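Local coordinates for protein NH(3)-dependent NAD(+) synthetase (Francisella tularensis subsp. holarctica LVS, PDB 3FIU) that belongs to the NAD synthase family and binds adenosine monophosphate, pyrophosphate and magnesium in a pocket beside a parallel beta-sheet, at residues 148-153 against 237-241. Numbering follows the deposited sequence.
Sequences WYMGYF and SHHKR
Arg241 and Lys240 reach from the short helix 238-241 to where helix 145-150 ends, and the three hydrogen bonds between the segments, one of them weak, all run from these two side chains to backbone carbonyls. Arg241 NH1 donates to Trp148 O at 3.1 Å; the donor lies in the carbonyl plane, but an N-H...O angle of 137° and a tilt out of the guanidinium plane make the bond bent. The same nitrogen donates to Ser237 OG at 2.8 Å, a straighter bond within 237-241. Trp148 O also accepts from Gly151 N at 3.0 Å, part of the Schellman motif that closes the helix at Gly151, whose phi is positive. Lys240, its chain bent at chi3, brings NZ within 3.0 Å of Gly151 O, again in the carbonyl plane; a second, weak bond joins NZ to Phe153 O.

Nonpolar contacts flank these bonds. Arg241 CG sits over one face of the Trp148 indole, 3.9 Å from the centroid of the five-membered ring and 26° off its normal, a CH-pi contact. Trp148 presents that face with CG anti to its backbone N (chi1 -157°). The guanidinium plane stands steeply to the indole, so the arginine meets the ring through its methylenes, CG and CD, and no parallel stack forms. Phe153 CZ lies 3.8 Å from Lys240 CB, while Lys240 O lies at the ring edge and Trp148 CZ3 meets one ring face.

Beyond the two segments, His234 O accepts from Arg241 NH2, and Phe153 touches Asp158, which lines the adenosine monophosphate pocket, placing the contact behind that pocket's wall. The chemistry implies two cationic side chains tying a helix C-terminus and its following turn to helix 238-241, probably easing the negative potential of the carbonyls there.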
loop_
_atom_site.group_PDB
_atom_site.type_symbol
_atom_site.label_atom_id
_atom_site.label_comp_id
_atom_site.label_asym_id
_atom_site.label_seq_id
_atom_site.Cartn_x
_atom_site.Cartn_y
_atom_site.Cartn_z
ATOM N N TRP A 148 0.049 12.882 9.270
ATOM C CA TRP A 148 -0.244 13.115 7.866
ATOM C C TRP A 148 0.631 14.261 7.277
ATOM O O TRP A 148 1.404 14.068 6.309
ATOM C CB TRP A 148 -1.749 13.350 7.646
ATOM C CG TRP A 148 -2.135 13.026 6.217
ATOM C CD1 TRP A 148 -2.524 13.906 5.244
ATOM C CD2 TRP A 148 -2.100 11.725 5.591
ATOM N NE1 TRP A 148 -2.757 13.229 4.060
ATOM C CE2 TRP A 148 -2.513 11.892 4.253
ATOM C CE3 TRP A 148 -1.781 10.432 6.049
ATOM C CZ2 TRP A 148 -2.616 10.825 3.359
ATOM C CZ3 TRP A 148 -1.873 9.353 5.144
ATOM C CH2 TRP A 148 -2.283 9.567 3.815
ATOM N N TYR A 149 0.549 15.434 7.891
ATOM C CA TYR A 149 1.339 16.579 7.429
ATOM C C TYR A 149 2.848 16.343 7.421
ATOM O O TYR A 149 3.561 16.793 6.502
ATOM C CB TYR A 149 1.010 17.857 8.237
ATOM C CG TYR A 149 1.545 19.099 7.553
ATOM C CD1 TYR A 149 0.784 19.777 6.596
ATOM C CD2 TYR A 149 2.825 19.571 7.833
ATOM C CE1 TYR A 149 1.299 20.923 5.942
ATOM C CE2 TYR A 149 3.340 20.725 7.196
ATOM C CZ TYR A 149 2.576 21.370 6.245
ATOM O OH TYR A 149 3.097 22.492 5.619
ATOM N N MET A 150 3.351 15.669 8.447
ATOM C CA MET A 150 4.780 15.445 8.564
ATOM C C MET A 150 5.226 14.260 7.680
ATOM O O MET A 150 6.420 13.971 7.568
ATOM C CB MET A 150 5.148 15.193 10.019
ATOM C CG MET A 150 4.797 16.355 10.965
ATOM S SD MET A 150 5.982 17.697 10.681
ATOM C CE MET A 150 7.399 17.084 11.589
ATOM N N GLY A 151 4.256 13.590 7.059
ATOM C CA GLY A 151 4.508 12.280 6.443
ATOM C C GLY A 151 5.201 11.294 7.393
ATOM O O GLY A 151 6.056 10.501 6.947
ATOM N N TYR A 152 4.849 11.323 8.691
ATOM C CA TYR A 152 5.440 10.394 9.657
ATOM C C TYR A 152 4.592 9.115 9.688
ATOM O O TYR A 152 3.838 8.840 10.656
ATOM C CB TYR A 152 5.591 11.005 11.077
ATOM C CG TYR A 152 6.576 10.239 11.969
ATOM C CD1 TYR A 152 7.089 10.794 13.139
ATOM C CD2 TYR A 152 6.999 8.943 11.630
ATOM C CE1 TYR A 152 7.994 10.078 13.956
ATOM C CE2 TYR A 152 7.890 8.223 12.434
ATOM C CZ TYR A 152 8.385 8.792 13.598
ATOM O OH TYR A 152 9.277 8.052 14.368
ATOM N N PHE A 153 4.700 8.378 8.592
ATOM C CA PHE A 153 4.030 7.101 8.401
ATOM C C PHE A 153 4.724 6.394 7.246
ATOM O O PHE A 153 5.434 7.023 6.453
ATOM C CB PHE A 153 2.522 7.272 8.133
ATOM C CG PHE A 153 2.192 8.061 6.882
ATOM C CD1 PHE A 153 2.164 7.437 5.621
ATOM C CD2 PHE A 153 1.869 9.415 6.966
ATOM C CE1 PHE A 153 1.831 8.167 4.455
ATOM C CE2 PHE A 153 1.543 10.156 5.817
ATOM C CZ PHE A 153 1.533 9.522 4.550
ATOM N N SER A 237 8.109 14.398 1.889
ATOM C CA SER A 237 6.996 13.440 1.839
ATOM C C SER A 237 5.805 13.828 0.961
ATOM O O SER A 237 4.682 13.324 1.163
ATOM C CB SER A 237 6.528 13.104 3.267
ATOM O OG SER A 237 6.033 14.238 3.945
ATOM N N HIS A 238 6.015 14.710 -0.018
ATOM C CA HIS A 238 4.884 15.112 -0.889
ATOM C C HIS A 238 4.163 13.924 -1.498
ATOM O O HIS A 238 2.923 13.891 -1.537
ATOM C CB HIS A 238 5.311 16.058 -2.037
ATOM C CG HIS A 238 5.819 17.385 -1.566
ATOM N ND1 HIS A 238 5.015 18.304 -0.926
ATOM C CD2 HIS A 238 7.054 17.941 -1.629
ATOM C CE1 HIS A 238 5.732 19.371 -0.619
ATOM N NE2 HIS A 238 6.973 19.179 -1.031
ATOM N N HIS A 239 4.947 12.953 -1.984
ATOM C CA HIS A 239 4.369 11.831 -2.746
ATOM C C HIS A 239 3.714 10.765 -1.865
ATOM O O HIS A 239 2.849 10.021 -2.332
ATOM C CB HIS A 239 5.404 11.232 -3.693
ATOM C CG HIS A 239 5.898 12.207 -4.718
ATOM N ND1 HIS A 239 7.160 12.762 -4.675
ATOM C CD2 HIS A 239 5.276 12.769 -5.784
ATOM C CE1 HIS A 239 7.305 13.599 -5.689
ATOM N NE2 HIS A 239 6.174 13.629 -6.371
ATOM N N LYS A 240 4.082 10.733 -0.584
ATOM C CA LYS A 240 3.461 9.810 0.391
ATOM C C LYS A 240 1.981 10.048 0.590
ATOM O O LYS A 240 1.262 9.147 1.006
ATOM C CB LYS A 240 4.145 9.898 1.756
ATOM C CG LYS A 240 5.481 9.235 1.788
ATOM C CD LYS A 240 6.272 9.589 3.033
ATOM C CE LYS A 240 6.186 8.507 4.048
ATOM N NZ LYS A 240 7.265 8.613 5.021
ATOM N N ARG A 241 1.523 11.267 0.332
ATOM C CA ARG A 241 0.126 11.578 0.574
ATOM C C ARG A 241 -0.764 11.315 -0.632
ATOM O O ARG A 241 -1.940 10.986 -0.454
ATOM C CB ARG A 241 -0.055 13.007 1.098
ATOM C CG ARG A 241 0.481 13.163 2.521
ATOM C CD ARG A 241 0.456 14.609 3.058
ATOM N NE ARG A 241 1.525 15.443 2.506
ATOM C CZ ARG A 241 2.792 15.461 2.909
ATOM N NH1 ARG A 241 3.227 14.693 3.901
ATOM N NH2 ARG A 241 3.647 16.264 2.295
#